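Long-range contacts in extracellular solute-binding protein family 1 (Kribbella flavida, PDB 5IXP), which probably binds a solute outside the cell membrane and delivers it to an ABC transporter for import: residues 78-83 with 103-108; 88-93 with 295-300; 361-366 with 379-384. All blocks are in the same frame, centred on the assembly; numbering follows the deposited sequence. Where two conformers were deposited one is given.

Contact 1 of 3, residues 78-83 with 103-108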
# COMPACT_ATOMS: atom_id res chain seq x y z
N ASP A 78 15.98 18.16 -0.19
CA ASP A 78 14.90 18.50 0.74
C ASP A 78 13.94 19.42 0.00
O ASP A 78 14.28 20.57 -0.30
CB ASP A 78 15.49 19.16 1.98
CG ASP A 78 14.44 19.55 3.01
OD1 ASP A 78 13.25 19.20 2.83
OD2 ASP A 78 14.81 20.20 4.02
N LEU A 79 12.75 18.91 -0.33
CA LEU A 79 11.82 19.70 -1.12
C LEU A 79 11.31 20.93 -0.37
O LEU A 79 10.74 21.83 -0.99
CB LEU A 79 10.66 18.81 -1.59
CG LEU A 79 11.15 17.63 -2.48
CD1 LEU A 79 10.06 16.57 -2.69
CD2 LEU A 79 11.68 18.12 -3.82
N ARG A 80 11.53 20.99 0.95
CA ARG A 80 11.26 22.24 1.67
C ARG A 80 12.11 23.38 1.15
O ARG A 80 11.71 24.55 1.25
CB ARG A 80 11.49 22.04 3.16
CG ARG A 80 10.36 21.29 3.80
CD ARG A 80 10.88 20.29 4.78
NE ARG A 80 10.98 20.83 6.13
CZ ARG A 80 12.11 20.95 6.81
NH1 ARG A 80 13.26 20.56 6.27
NH2 ARG A 80 12.08 21.44 8.03
N ASP A 81 13.28 23.08 0.58
CA ASP A 81 14.08 24.13 -0.05
C ASP A 81 13.46 24.63 -1.34
O ASP A 81 13.99 25.58 -1.92
CB ASP A 81 15.50 23.64 -0.32
CG ASP A 81 16.29 23.37 0.95
OD1 ASP A 81 16.04 24.04 1.97
OD2 ASP A 81 17.17 22.49 0.93
N HIS A 82 12.35 24.04 -1.79
CA HIS A 82 11.73 24.43 -3.05
C HIS A 82 10.22 24.57 -2.91
O HIS A 82 9.48 24.40 -3.88
CB HIS A 82 12.07 23.44 -4.16
CG HIS A 82 13.54 23.27 -4.34
ND1 HIS A 82 14.29 24.08 -5.17
CD2 HIS A 82 14.42 22.40 -3.77
CE1 HIS A 82 15.56 23.72 -5.11
NE2 HIS A 82 15.66 22.70 -4.27
N GLY A 83 9.74 24.85 -1.70
CA GLY A 83 8.35 25.20 -1.49
C GLY A 83 7.47 24.12 -0.90
O GLY A 83 6.26 24.35 -0.76
N ASP A 103 14.19 14.28 11.10
CA ASP A 103 14.58 15.66 11.32
C ASP A 103 13.75 16.66 10.52
O ASP A 103 14.05 17.85 10.55
CB ASP A 103 16.07 15.84 11.00
CG ASP A 103 16.42 15.34 9.62
OD1 ASP A 103 16.87 14.18 9.49
OD2 ASP A 103 16.24 16.11 8.65
N GLY A 104 12.74 16.19 9.79
CA GLY A 104 11.81 17.08 9.13
C GLY A 104 12.03 17.31 7.65
O GLY A 104 11.24 18.04 7.03
N ARG A 105 13.07 16.73 7.05
CA ARG A 105 13.29 16.92 5.62
C ARG A 105 12.27 16.13 4.82
O ARG A 105 11.93 15.00 5.18
CB ARG A 105 14.71 16.50 5.25
CG ARG A 105 15.79 17.44 5.80
CD ARG A 105 17.18 16.90 5.54
NE ARG A 105 17.51 15.76 6.40
CZ ARG A 105 18.58 14.99 6.24
NH1 ARG A 105 18.80 13.98 7.07
NH2 ARG A 105 19.42 15.21 5.23
N ILE A 106 11.77 16.72 3.74
CA ILE A 106 10.75 16.08 2.91
C ILE A 106 11.42 15.69 1.60
O ILE A 106 11.83 16.55 0.82
CB ILE A 106 9.55 17.00 2.67
CG1 ILE A 106 8.88 17.34 4.01
CG2 ILE A 106 8.55 16.33 1.74
CD1 ILE A 106 7.79 18.38 3.89
N ILE A 107 11.54 14.38 1.35
CA ILE A 107 12.30 13.94 0.18
C ILE A 107 11.41 13.46 -0.95
O ILE A 107 11.93 13.15 -2.03
CB ILE A 107 13.32 12.84 0.54
CG1 ILE A 107 12.63 11.56 1.01
CG2 ILE A 107 14.31 13.36 1.60
CD1 ILE A 107 13.59 10.35 1.04
N GLY A 108 10.10 13.42 -0.77
CA GLY A 108 9.21 12.97 -1.83
C GLY A 108 7.89 13.72 -1.85
O GLY A 108 7.36 14.13 -0.82
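D78 meets the backbone of segment 103-108 through OD1, which accepts from I106 N at 3.0 Å. R80 N reaches the same oxygen from the opposite face of the carboxylate, so two amides grip it; the bond from two residues on makes an Asx turn, a role suited to a short acidic side chain. CG of D78 stands anti to the backbone N (chi1 -180°), which carries the carboxylate across to the aliphatic start of R105, where OD2 lies 3.4 Å from R105 CG. At L79 the backbone N donates to I106 O, 2.8 Å away, and CD1 of this buried leucine rests against the backbone of G108, while A288 of helix 284-294 touches it too. Bends at chi2 and chi3 fold R80 back, so that its CD packs 3.6 Å from CG1 of I106, its guanidinium lies with one face over the G104 carbonyl, and NH1 forms a salt bridge to D78 OD2, though the hydrogen bond is weak. R105 grips D103 side-on through NE and NH1, while NH2 salt-bridges D74. One side-chain and one backbone bond hold I106 at N and O, an Asx turn opening a 3-10 segment and fastening the loop that leads into strand 108-121.

Contact 2 of 3, residues 88-93 with 295-300. With FMT (formic acid), chain B.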
# COMPACT_ATOMS: atom_id res chain seq x y z
N LYS A 88 2.52 21.35 1.64
CA LYS A 88 2.24 20.22 2.53
C LYS A 88 0.75 19.90 2.66
O LYS A 88 0.33 18.73 2.54
CB LYS A 88 2.85 20.52 3.91
CG LYS A 88 3.60 19.37 4.53
CD LYS A 88 4.70 19.86 5.48
CE LYS A 88 4.13 20.62 6.68
NZ LYS A 88 5.21 21.02 7.63
N SER A 89 -0.08 20.93 2.88
CA SER A 89 -1.52 20.77 3.09
C SER A 89 -2.27 20.24 1.87
O SER A 89 -3.46 19.91 1.99
CB SER A 89 -2.10 22.12 3.48
OG SER A 89 -1.68 23.08 2.54
N ARG A 90 -1.62 20.19 0.71
CA ARG A 90 -2.22 19.57 -0.48
C ARG A 90 -2.51 18.10 -0.25
O ARG A 90 -3.52 17.57 -0.75
CB ARG A 90 -1.27 19.76 -1.67
CG ARG A 90 -1.45 18.80 -2.81
CD ARG A 90 -0.20 18.74 -3.71
NE ARG A 90 -0.02 19.96 -4.50
CZ ARG A 90 0.92 20.10 -5.43
NH1 ARG A 90 1.00 21.24 -6.11
NH2 ARG A 90 1.76 19.11 -5.69
N TRP A 91 -1.66 17.41 0.51
CA TRP A 91 -1.72 15.97 0.68
C TRP A 91 -2.36 15.59 2.02
O TRP A 91 -2.35 16.37 2.98
CB TRP A 91 -0.32 15.36 0.63
CG TRP A 91 0.33 15.31 -0.73
CD1 TRP A 91 0.17 14.34 -1.68
CD2 TRP A 91 1.29 16.23 -1.25
NE1 TRP A 91 0.95 14.63 -2.78
CE2 TRP A 91 1.65 15.78 -2.54
CE3 TRP A 91 1.88 17.40 -0.75
CZ2 TRP A 91 2.57 16.46 -3.34
CZ3 TRP A 91 2.79 18.08 -1.56
CH2 TRP A 91 3.12 17.60 -2.84
N LEU A 92 -2.90 14.37 2.07
CA LEU A 92 -3.17 13.72 3.34
C LEU A 92 -1.93 13.76 4.21
O LEU A 92 -0.82 13.52 3.74
CB LEU A 92 -3.60 12.27 3.10
CG LEU A 92 -4.93 12.09 2.38
CD1 LEU A 92 -5.02 10.71 1.76
CD2 LEU A 92 -6.10 12.34 3.36
N ASP A 93 -2.12 14.09 5.49
CA ASP A 93 -0.96 14.27 6.37
C ASP A 93 -0.11 13.01 6.46
O ASP A 93 1.13 13.08 6.47
CB ASP A 93 -1.40 14.75 7.76
CG ASP A 93 -2.48 13.86 8.40
OD1 ASP A 93 -2.89 14.19 9.54
OD2 ASP A 93 -2.93 12.86 7.79
N THR A 295 2.20 16.05 -9.26
CA THR A 295 1.47 15.54 -8.10
C THR A 295 0.40 16.50 -7.61
O THR A 295 -0.22 16.25 -6.56
CB THR A 295 2.43 15.19 -6.96
OG1 THR A 295 3.20 16.36 -6.60
CG2 THR A 295 3.38 14.07 -7.40
N ALA A 296 0.14 17.59 -8.34
CA ALA A 296 -0.92 18.53 -7.99
C ALA A 296 -2.30 17.89 -8.20
O ALA A 296 -2.45 16.96 -9.00
CB ALA A 296 -0.79 19.81 -8.82
N PRO A 297 -3.32 18.39 -7.49
CA PRO A 297 -4.66 17.78 -7.61
C PRO A 297 -5.18 17.66 -9.04
O PRO A 297 -5.73 16.61 -9.38
CB PRO A 297 -5.55 18.72 -6.78
CG PRO A 297 -4.63 19.41 -5.84
CD PRO A 297 -3.27 19.44 -6.46
N GLU A 298 -5.02 18.70 -9.87
CA GLU A 298 -5.54 18.61 -11.24
C GLU A 298 -4.88 17.47 -12.00
O GLU A 298 -5.53 16.79 -12.80
CB GLU A 298 -5.35 19.94 -11.98
CG GLU A 298 -6.25 21.08 -11.47
CD GLU A 298 -6.36 22.26 -12.44
OE1 GLU A 298 -5.48 22.43 -13.31
OE2 GLU A 298 -7.34 23.03 -12.32
N GLN A 299 -3.58 17.24 -11.76
CA GLN A 299 -2.89 16.16 -12.45
C GLN A 299 -3.24 14.81 -11.86
O GLN A 299 -3.37 13.82 -12.59
CB GLN A 299 -1.38 16.41 -12.43
CG GLN A 299 -0.94 17.38 -13.54
CD GLN A 299 -1.53 18.77 -13.37
OE1 GLN A 299 -2.43 19.17 -14.11
NE2 GLN A 299 -1.01 19.52 -12.40
N GLN A 300 -3.42 14.73 -10.54
CA GLN A 300 -3.82 13.45 -9.97
C GLN A 300 -5.21 13.04 -10.45
O GLN A 300 -5.48 11.84 -10.62
CB GLN A 300 -3.74 13.51 -8.44
CG GLN A 300 -2.33 13.81 -7.93
CD GLN A 300 -2.00 13.03 -6.67
OE1 GLN A 300 -2.77 12.20 -6.22
NE2 GLN A 300 -0.84 13.31 -6.09
C FMT B . -1.69 22.94 -4.92
O1 FMT B . -1.38 23.04 -6.11
O2 FMT B . -2.18 21.93 -4.42
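R90 lays its guanidinium over the backbone of A296, whose CA stands 3.5 Å above the centre of the plane. The residue it covers is the N-cap of helix 297-307, at the break where helix 284-294 ends and the next begins; the contact thus joins this helix-helix junction of the solute-binding protein fold to the loop between helices 84-87 and 93-98. CG of R90 is anti to the backbone N (chi1 158°), and the chain stays extended until it bends at chi3, which brings the flat end across the junction. A long side chain with five possible N-H donors suits the place: NH2 donates to A292 O, near the end of the preceding helix, while the NE and NH1 side holds a formate, probably from the crystallisation liquor. R90 NE donates to formate O2 at 2.9 Å and R90 NH1 to formate O1 at 3.0 Å, a side-on grip that keeps the anion close to the guanidinium plane. P297, a common residue in the first turn of a helix, brings its CD to 3.4 Å from the same O2.

W91 is buried beside the arginine, and R90 CD lies 3.4 Å above the plane of the indole, offset toward its rim. The ring turns its edge to T295, while NE1 donates to G110 O of strand 108-121 and Y109 meets the ring at a small angle between planes. Q300 crosses W91 at about a right angle; its OE1 accepts from S312 N, and NE2 gives a weak bond to T295 O. The hydroxyl of T295 turns back on the end of the preceding helix, where its one proton has A291 O and A292 O to share or choose between, and its OG1 lies 3.3 Å from W91 CZ2.

Contact 3 of 3, residues 361-366 with 379-384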
# COMPACT_ATOMS: atom_id res chain seq x y z
N GLN A 361 10.43 -9.14 6.40
CA GLN A 361 10.50 -10.35 5.59
C GLN A 361 10.70 -11.59 6.45
O GLN A 361 10.12 -12.65 6.17
CB GLN A 361 11.62 -10.21 4.56
CG GLN A 361 11.68 -11.34 3.54
CD GLN A 361 12.76 -11.13 2.48
OE1 GLN A 361 12.90 -10.03 1.93
NE2 GLN A 361 13.51 -12.18 2.20
N VAL A 362 11.52 -11.49 7.50
CA VAL A 362 11.74 -12.67 8.34
C VAL A 362 10.47 -13.00 9.13
O VAL A 362 10.14 -14.17 9.32
CB VAL A 362 12.98 -12.52 9.25
CG1 VAL A 362 14.11 -11.81 8.52
CG2 VAL A 362 12.65 -11.87 10.57
N PHE A 363 9.71 -11.97 9.55
CA PHE A 363 8.47 -12.24 10.26
C PHE A 363 7.42 -12.85 9.35
O PHE A 363 6.71 -13.78 9.74
CB PHE A 363 7.93 -10.97 10.92
CG PHE A 363 8.60 -10.63 12.22
CD1 PHE A 363 8.18 -11.22 13.41
CD2 PHE A 363 9.66 -9.73 12.26
CE1 PHE A 363 8.79 -10.92 14.61
CE2 PHE A 363 10.28 -9.42 13.46
CZ PHE A 363 9.84 -10.01 14.64
N THR A 364 7.31 -12.36 8.11
CA THR A 364 6.28 -12.90 7.23
C THR A 364 6.65 -14.29 6.74
O THR A 364 5.77 -15.14 6.56
CB THR A 364 6.01 -11.97 6.04
OG1 THR A 364 7.21 -11.75 5.29
CG2 THR A 364 5.46 -10.63 6.53
N GLU A 365 7.95 -14.56 6.53
CA GLU A 365 8.36 -15.92 6.20
C GLU A 365 8.00 -16.87 7.33
O GLU A 365 7.47 -17.96 7.09
CB GLU A 365 9.87 -15.98 5.91
CG GLU A 365 10.26 -15.36 4.57
CD GLU A 365 11.76 -15.28 4.34
OE1 GLU A 365 12.53 -15.69 5.24
OE2 GLU A 365 12.17 -14.80 3.26
N ALA A 366 8.24 -16.45 8.58
CA ALA A 366 7.90 -17.29 9.72
C ALA A 366 6.40 -17.51 9.80
O ALA A 366 5.94 -18.63 10.04
CB ALA A 366 8.44 -16.66 11.00
N ALA A 379 7.98 -22.08 17.69
CA ALA A 379 9.27 -22.24 17.02
C ALA A 379 9.46 -21.18 15.94
O ALA A 379 10.56 -20.65 15.76
CB ALA A 379 9.41 -23.64 16.43
N ALA A 380 8.39 -20.87 15.20
CA ALA A 380 8.50 -19.86 14.16
C ALA A 380 8.76 -18.48 14.75
O ALA A 380 9.52 -17.68 14.19
CB ALA A 380 7.24 -19.86 13.30
N TRP A 381 8.10 -18.17 15.87
CA TRP A 381 8.30 -16.86 16.48
C TRP A 381 9.72 -16.71 16.99
O TRP A 381 10.34 -15.66 16.80
CB TRP A 381 7.28 -16.65 17.61
CG TRP A 381 7.52 -15.39 18.39
CD1 TRP A 381 8.13 -15.27 19.61
CD2 TRP A 381 7.15 -14.06 18.00
NE1 TRP A 381 8.16 -13.95 20.00
CE2 TRP A 381 7.57 -13.19 19.02
CE3 TRP A 381 6.51 -13.53 16.88
CZ2 TRP A 381 7.37 -11.81 18.96
CZ3 TRP A 381 6.30 -12.16 16.82
CH2 TRP A 381 6.74 -11.31 17.86
N LYS A 382 10.27 -17.76 17.63
CA LYS A 382 11.65 -17.69 18.07
C LYS A 382 12.59 -17.53 16.89
O LYS A 382 13.55 -16.74 16.95
CB LYS A 382 12.03 -18.92 18.89
CG LYS A 382 11.23 -19.09 20.17
CD LYS A 382 11.68 -20.34 20.93
CE LYS A 382 10.92 -20.54 22.23
NZ LYS A 382 11.20 -19.45 23.21
N GLN A 383 12.34 -18.26 15.80
CA GLN A 383 13.20 -18.13 14.63
C GLN A 383 13.12 -16.74 14.03
O GLN A 383 14.14 -16.16 13.65
CB GLN A 383 12.86 -19.18 13.57
CG GLN A 383 13.68 -19.03 12.30
CD GLN A 383 13.51 -20.19 11.33
OE1 GLN A 383 12.84 -21.17 11.65
NE2 GLN A 383 14.12 -20.08 10.15
N ALA A 384 11.90 -16.17 13.95
CA ALA A 384 11.77 -14.81 13.44
C ALA A 384 12.56 -13.83 14.29
O ALA A 384 13.26 -12.96 13.76
CB ALA A 384 10.29 -14.40 13.37
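Helix segments 361-366 and 379-384 run nearly antiparallel, with 165° between their directions and axes 8.9 Å apart at closest approach. The backbones come nearest at A366 and A380, where the CA atoms are 5.2 Å apart, and almost as near at F363 and A384. Alanine suits these positions because a single methyl lets two helices approach closely: CB of A366 sits 3.8 Å from CB of A384 and also touches A380, whose carbonyl O lies 3.5 Å from the same methyl.

This is an antiparallel helical hairpin, formed by helices 356-371 and 377-392 at the C-terminal end of the chain and joined by a short connection. Helix 195-209 covers part of the alanine seam, since W201 touches both A366 and A380.

F363 packs beside the alanines. With CG anti to its carbonyl carbon (chi1 -81°), the ring lies beside the second helix and receives the methyl of A384 over one face, a CH-pi contact with CB 4.2 Å from the ring centroid. A broad apolar ring matches a small methyl well here. At its edge, near the ring plane, CE1 of F363 comes 3.6 Å from CZ3 of W381. The two aromatic planes are inclined at 56°, an oblique meeting. W381 starts away from the first helix, yet its long indole reaches back to it, and K198 makes a cation-pi contact with that indole. Y182 meets the F363 ring as well. V362 adds a branched apolar group toward the seam: its CG2 approaches A384 O at 3.4 Å, while farther along helix 377-392 the side chain also touches E387 and A388.

In the fold
Contacts 1 and 2 are neighbours, their centres 15 Å apart, and they touch where CD1 of I106 packs 3.8 Å from CD of K88. Their segments interleave along the sequence, so residues 88-93 lie between the two segments of contact 1 before meeting 295-300. Helix 284-294 ties them further: it touches L79 in contact 1 and ends just before T295 in contact 2. Contact 3 stands apart, in series after both, with its centre about 36 Å from that of contact 1 and 38 Å from that of contact 2, on the opposite side of the chain's centre from the latter. The formate of contact 2 gives no evidence of where the solute binds.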